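Local coordinates for protein gamma-glutamyl-gamma-aminobutyraldehyde dehydrogenase (Burkholderia cenocepacia, PDB 4LIH) that probably oxidises aldehydes to carboxylic acids with NAD(P)+ as cofactor, with gamma-glutamyl-gamma-aminobutyraldehyde as the likely substrate, at residues A73-F78 against H241-C246; A183-P188 against E491-L496. All coordinates share one frame; numbering follows the deposited sequence.

Contact 1: residues A73-F78 against H241-C246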
loop_
_atom_site.group_PDB
_atom_site.type_symbol
_atom_site.label_atom_id
_atom_site.label_comp_id
_atom_site.label_asym_id
_atom_site.label_seq_id
_atom_site.Cartn_x
_atom_site.Cartn_y
_atom_site.Cartn_z
ATOM N N ALA A 73 9.463 -33.891 -9.505
ATOM C CA ALA A 73 8.554 -33.989 -8.353
ATOM C C ALA A 73 7.982 -32.608 -7.979
ATOM O O ALA A 73 6.825 -32.463 -7.608
ATOM C CB ALA A 73 9.273 -34.606 -7.149
ATOM N N ALA A 74 8.842 -31.607 -8.051
ATOM C CA ALA A 74 8.461 -30.221 -7.806
ATOM C C ALA A 74 7.436 -29.729 -8.811
ATOM O O ALA A 74 6.443 -29.035 -8.466
ATOM C CB ALA A 74 9.699 -29.374 -7.871
ATOM N N ARG A 75 7.723 -30.030 -10.076
ATOM C CA ARG A 75 6.867 -29.676 -11.202
ATOM C C ARG A 75 5.520 -30.372 -11.025
ATOM O O ARG A 75 4.447 -29.756 -11.179
ATOM C CB ARG A 75 7.517 -30.097 -12.520
ATOM C CG ARG A 75 6.614 -29.991 -13.757
ATOM C CD ARG A 75 5.909 -28.619 -13.830
ATOM N NE ARG A 75 6.911 -27.630 -13.926
ATOM C CZ ARG A 75 6.799 -26.324 -13.706
ATOM N NH1 ARG A 75 5.662 -25.721 -13.377
ATOM N NH2 ARG A 75 7.902 -25.627 -13.808
ATOM N N ARG A 76 5.576 -31.657 -10.680
ATOM C CA ARG A 76 4.347 -32.436 -10.562
ATOM C C ARG A 76 3.487 -31.865 -9.452
ATOM O O ARG A 76 2.280 -31.625 -9.635
ATOM C CB ARG A 76 4.665 -33.895 -10.257
ATOM C CG ARG A 76 3.435 -34.787 -10.184
ATOM C CD ARG A 76 3.743 -36.070 -9.423
ATOM N NE ARG A 76 3.978 -35.767 -8.013
ATOM C CZ ARG A 76 5.028 -36.171 -7.296
ATOM N NH1 ARG A 76 6.008 -36.902 -7.840
ATOM N NH2 ARG A 76 5.095 -35.825 -6.011
ATOM N N ALA A 77 4.124 -31.579 -8.326
ATOM C CA ALA A 77 3.383 -31.114 -7.168
ATOM C C ALA A 77 2.813 -29.712 -7.393
ATOM O O ALA A 77 1.719 -29.434 -6.913
ATOM C CB ALA A 77 4.250 -31.117 -5.926
ATOM N N PHE A 78 3.560 -28.843 -8.080
ATOM C CA PHE A 78 3.037 -27.509 -8.358
ATOM C C PHE A 78 1.823 -27.550 -9.307
ATOM O O PHE A 78 0.771 -26.927 -9.072
ATOM C CB PHE A 78 4.086 -26.599 -8.973
ATOM C CG PHE A 78 3.582 -25.217 -9.190
ATOM C CD1 PHE A 78 3.464 -24.335 -8.129
ATOM C CD2 PHE A 78 3.176 -24.801 -10.461
ATOM C CE1 PHE A 78 2.943 -23.074 -8.337
ATOM C CE2 PHE A 78 2.649 -23.571 -10.657
ATOM C CZ PHE A 78 2.577 -22.687 -9.604
ATOM N N HIS A 241 18.086 -25.866 -16.127
ATOM C CA HIS A 241 16.951 -26.744 -16.273
ATOM C C HIS A 241 15.765 -26.105 -16.973
ATOM O O HIS A 241 15.324 -25.004 -16.635
ATOM C CB HIS A 241 16.508 -27.346 -14.930
ATOM C CG HIS A 241 15.862 -28.688 -15.070
ATOM N ND1 HIS A 241 14.628 -28.854 -15.631
ATOM C CD2 HIS A 241 16.309 -29.943 -14.792
ATOM C CE1 HIS A 241 14.315 -30.138 -15.669
ATOM N NE2 HIS A 241 15.319 -30.816 -15.153
ATOM N N ARG A 242 15.224 -26.837 -17.935
ATOM C CA ARG A 242 14.101 -26.367 -18.742
ATOM C C ARG A 242 12.768 -26.278 -17.972
ATOM O O ARG A 242 11.826 -25.615 -18.410
ATOM C CB ARG A 242 13.943 -27.263 -19.989
ATOM N N ASP A 243 12.749 -26.867 -16.785
ATOM C CA ASP A 243 11.547 -26.975 -16.009
ATOM C C ASP A 243 11.565 -26.282 -14.652
ATOM O O ASP A 243 10.668 -26.486 -13.810
ATOM C CB ASP A 243 11.264 -28.419 -15.784
ATOM C CG ASP A 243 9.840 -28.666 -15.720
ATOM O OD1 ASP A 243 9.121 -27.769 -16.206
ATOM O OD2 ASP A 243 9.457 -29.716 -15.197
ATOM N N VAL A 244 12.607 -25.511 -14.445
ATOM C CA VAL A 244 12.759 -24.633 -13.278
ATOM C C VAL A 244 12.370 -23.222 -13.804
ATOM O O VAL A 244 12.792 -22.801 -14.860
ATOM C CB VAL A 244 14.210 -24.654 -12.781
ATOM C CG1 VAL A 244 14.504 -23.527 -11.795
ATOM C CG2 VAL A 244 14.531 -26.019 -12.158
ATOM N N ASP A 245 11.591 -22.498 -13.009
ATOM C CA ASP A 245 11.016 -21.238 -13.413
ATOM C C ASP A 245 11.756 -20.043 -12.820
ATOM O O ASP A 245 11.592 -18.926 -13.275
ATOM C CB ASP A 245 9.564 -21.207 -12.957
ATOM C CG ASP A 245 8.729 -22.312 -13.597
ATOM O OD1 ASP A 245 8.605 -22.271 -14.847
ATOM O OD2 ASP A 245 8.172 -23.170 -12.894
ATOM N N CYS A 246 12.565 -20.289 -11.806
ATOM C CA CYS A 246 13.233 -19.238 -11.043
ATOM C C CYS A 246 14.397 -19.827 -10.331
ATOM O O CYS A 246 14.278 -20.904 -9.830
ATOM C CB CYS A 246 12.270 -18.633 -10.013
ATOM S SG CYS A 246 13.079 -17.623 -8.780
HETATM O O HOH W 1 4.944 -22.667 -13.602
#

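Contact 2: residues A183-P188 against E491-L496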
loop_
_atom_site.group_PDB
_atom_site.type_symbol
_atom_site.label_atom_id
_atom_site.label_comp_id
_atom_site.label_asym_id
_atom_site.label_seq_id
_atom_site.Cartn_x
_atom_site.Cartn_y
_atom_site.Cartn_z
ATOM N N ALA A 183 16.657 -20.652 4.525
ATOM C CA ALA A 183 15.327 -20.214 4.940
ATOM C C ALA A 183 14.932 -18.856 4.316
ATOM O O ALA A 183 13.777 -18.626 4.019
ATOM C CB ALA A 183 15.290 -20.113 6.435
ATOM N N TRP A 184 15.894 -17.948 4.133
ATOM C CA TRP A 184 15.602 -16.652 3.445
ATOM C C TRP A 184 15.086 -16.870 2.010
ATOM O O TRP A 184 14.311 -16.063 1.490
ATOM C CB TRP A 184 16.860 -15.759 3.384
ATOM C CG TRP A 184 17.129 -15.032 4.643
ATOM C CD1 TRP A 184 16.605 -15.311 5.874
ATOM C CD2 TRP A 184 17.987 -13.901 4.824
ATOM N NE1 TRP A 184 17.106 -14.438 6.812
ATOM C CE2 TRP A 184 17.940 -13.551 6.190
ATOM C CE3 TRP A 184 18.818 -13.164 3.964
ATOM C CZ2 TRP A 184 18.681 -12.480 6.734
ATOM C CZ3 TRP A 184 19.532 -12.065 4.497
ATOM C CH2 TRP A 184 19.463 -11.760 5.873
ATOM N N LYS A 185 15.552 -17.942 1.374
ATOM C CA LYS A 185 14.980 -18.391 0.098
ATOM C C LYS A 185 13.679 -19.168 0.274
ATOM O O LYS A 185 12.656 -18.793 -0.290
ATOM C CB LYS A 185 15.949 -19.244 -0.723
ATOM C CG LYS A 185 17.361 -18.697 -0.929
ATOM C CD LYS A 185 17.439 -17.269 -1.386
ATOM C CE LYS A 185 18.895 -16.914 -1.601
ATOM N NZ LYS A 185 19.083 -15.458 -1.820
ATOM N N PHE A 186 13.682 -20.256 1.036
ATOM C CA PHE A 186 12.505 -21.138 1.025
ATOM C C PHE A 186 11.297 -20.608 1.817
ATOM O O PHE A 186 10.170 -21.030 1.575
ATOM C CB PHE A 186 12.865 -22.593 1.409
ATOM C CG PHE A 186 13.343 -22.803 2.829
ATOM C CD1 PHE A 186 12.516 -22.561 3.925
ATOM C CD2 PHE A 186 14.587 -23.377 3.073
ATOM C CE1 PHE A 186 12.965 -22.806 5.203
ATOM C CE2 PHE A 186 15.030 -23.629 4.354
ATOM C CZ PHE A 186 14.218 -23.361 5.426
ATOM N N GLY A 187 11.549 -19.784 2.807
ATOM C CA GLY A 187 10.471 -19.118 3.580
ATOM C C GLY A 187 9.518 -18.358 2.688
ATOM O O GLY A 187 8.338 -18.714 2.561
ATOM N N PRO A 188 10.034 -17.355 1.977
ATOM C CA PRO A 188 9.096 -16.679 1.049
ATOM C C PRO A 188 8.650 -17.522 -0.162
ATOM O O PRO A 188 7.496 -17.431 -0.601
ATOM C CB PRO A 188 9.905 -15.481 0.574
ATOM C CG PRO A 188 11.345 -15.796 0.863
ATOM C CD PRO A 188 11.312 -16.627 2.123
ATOM N N GLU A 491 8.370 -10.935 -4.506
ATOM C CA GLU A 491 8.362 -10.543 -5.918
ATOM C C GLU A 491 9.268 -11.469 -6.731
ATOM O O GLU A 491 9.027 -11.716 -7.921
ATOM C CB GLU A 491 8.778 -9.070 -6.085
ATOM C CG GLU A 491 8.174 -8.088 -5.050
ATOM C CD GLU A 491 8.729 -6.646 -5.135
ATOM O OE1 GLU A 491 9.606 -6.379 -5.969
ATOM O OE2 GLU A 491 8.307 -5.748 -4.361
ATOM N N LYS A 492 10.290 -12.019 -6.087
ATOM C CA LYS A 492 11.228 -12.906 -6.775
ATOM C C LYS A 492 10.615 -14.246 -7.146
ATOM O O LYS A 492 11.158 -14.945 -7.995
ATOM C CB LYS A 492 12.465 -13.137 -5.906
ATOM C CG LYS A 492 13.129 -11.859 -5.448
ATOM C CD LYS A 492 14.501 -12.107 -4.886
ATOM C CE LYS A 492 14.505 -13.193 -3.809
ATOM N NZ LYS A 492 13.518 -12.911 -2.751
ATOM N N TYR A 493 9.475 -14.580 -6.529
ATOM C CA TYR A 493 8.896 -15.940 -6.560
ATOM C C TYR A 493 7.447 -15.930 -7.056
ATOM O O TYR A 493 6.740 -16.983 -6.953
ATOM C CB TYR A 493 8.945 -16.511 -5.140
ATOM C CG TYR A 493 10.341 -16.558 -4.545
ATOM C CD1 TYR A 493 11.379 -17.227 -5.199
ATOM C CD2 TYR A 493 10.628 -15.925 -3.351
ATOM C CE1 TYR A 493 12.655 -17.268 -4.666
ATOM C CE2 TYR A 493 11.909 -15.915 -2.843
ATOM C CZ TYR A 493 12.916 -16.607 -3.483
ATOM O OH TYR A 493 14.179 -16.630 -2.977
ATOM N N THR A 494 6.987 -14.744 -7.511
ATOM C CA THR A 494 5.648 -14.541 -8.053
ATOM C C THR A 494 5.716 -13.788 -9.380
ATOM O O THR A 494 6.713 -13.129 -9.674
ATOM C CB THR A 494 4.728 -13.736 -7.085
ATOM O OG1 THR A 494 5.311 -12.472 -6.807
ATOM C CG2 THR A 494 4.579 -14.443 -5.772
ATOM N N GLU A 495 4.633 -13.880 -10.154
ATOM C CA GLU A 495 4.375 -13.030 -11.294
ATOM C C GLU A 495 3.145 -12.179 -11.034
ATOM O O GLU A 495 2.195 -12.612 -10.377
ATOM C CB GLU A 495 4.112 -13.845 -12.542
ATOM C CG GLU A 495 5.222 -14.814 -12.886
ATOM C CD GLU A 495 6.384 -14.149 -13.596
ATOM O OE1 GLU A 495 7.361 -14.894 -13.874
ATOM O OE2 GLU A 495 6.337 -12.909 -13.912
ATOM N N LEU A 496 3.179 -10.981 -11.594
ATOM C CA LEU A 496 2.006 -10.144 -11.705
ATOM C C LEU A 496 1.160 -10.532 -12.883
ATOM O O LEU A 496 1.652 -10.872 -13.989
ATOM C CB LEU A 496 2.389 -8.646 -11.862
ATOM C CG LEU A 496 3.056 -8.019 -10.615
ATOM C CD1 LEU A 496 3.963 -6.841 -10.974
ATOM C CD2 LEU A 496 2.003 -7.517 -9.665
HETATM O O HOH W 2 14.543 -14.737 -0.878
#

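Contact 1: residues A73-F78 against H241-C246
R75 meets D243 and D245 in a salt-bridge network. It ties helix 64-80 to the loop between helix 232-240 and strand 246-250, a connection within the Rossmann-type, cofactor-binding part of the aldehyde dehydrogenase fold. H241 is the first residue to leave the helix, and it opens a type I turn that ends at V244. H241 ND1 accepts from D243 N at 3.0 Å, nearly in the ring plane. H241 NE2 is hydrogen-bonded to N68 OD1, so both ring nitrogens have partners. D243 then offers two groups to R75. Its carboxylate was deposited in two conformers. In one of them R75 NE and D243 OD1 are 3.2 Å apart, a salt bridge whose hydrogen bond is weak, with the two planes 38° apart; given the second conformer, it is a doubtful link. The backbone oxygen does more: R75 NH2 bonds to D243 O at 2.9 Å, coming from above the carbonyl plane. D245 points back toward R75, and its carboxylate stands nearly perpendicular to the guanidinium. R75 reaches both acceptors because its chain bends at chi2 (49°) and again at chi3 (61°). Both D243 O and D245 OD2 lie near the guanidinium plane, at its edge. D245 OD2 also accepts the backbone N-H of V168, on the neighbouring strand 157-172. R75 NH1 has a second salt bridge, to D79, which helps fix the rotation of the guanidinium. A water accepts from R75 NH1 at 3.1 Å and gives a weak bond to D245 OD2. The short link is direct: R75 NH2 meets D245 OD2 on its syn side at 2.6 Å.

Contact 2: residues A183-P188 against E491-L496
Y493 sets CG beside its backbone N (chi1 -58°), which sends the ring toward P188 and K185. K185 also has CG beside its N, and its chain bends at chi2 (-49°), bringing CD close to the phenol. Y493 OH lies 3.6 Å from K185 CA and 3.7 Å from K185 CD. The contact with P188 is apolar: P188 CG approaches Y493 CE2 at 3.8 Å. These residues join helix 178-191 of the Rossmann-type domain to the segment leading into strand 494-502, which pairs antiparallel with strand 157-172. No direct hydrogen bond crosses the contact, but a water bridges the two segments. It donates to W184 O at 2.7 Å and accepts from K492 NZ and Y493 OH, both at 2.8 Å, lying at the edge of the tyrosine ring. K492 NZ is hydrogen-bonded also to the backbone oxygens of A489 and R483, and K492 CB sits over one face of the Y493 ring. K185 NZ makes a salt bridge to D484 and a hydrogen bond to T250. The side chains of K185 and E274, the predicted active-site residue, come within about 4 Å of each other.

How the contacts relate
From the N terminus, the chain passes 73-78 on helix 64-80, then 183-188 on helix 178-191. It reaches 241-246, where contact 1 closes a loop of 162 residues. It ends the series at 491-496, where contact 2 closes a longer loop of 302 residues. The segments alternate, so the two loops cross. Contact 1 lies at the surface and contact 2 is buried, with centres about 15 Å apart. They meet at C246, the first residue of strand 246-250: its SG packs 3.4 Å from K492 O and 4.0 Å from Y493 CD1. Strand 157-172 pairs with both strand 246-250 and strand 494-502, and residues of both contacts pack on it.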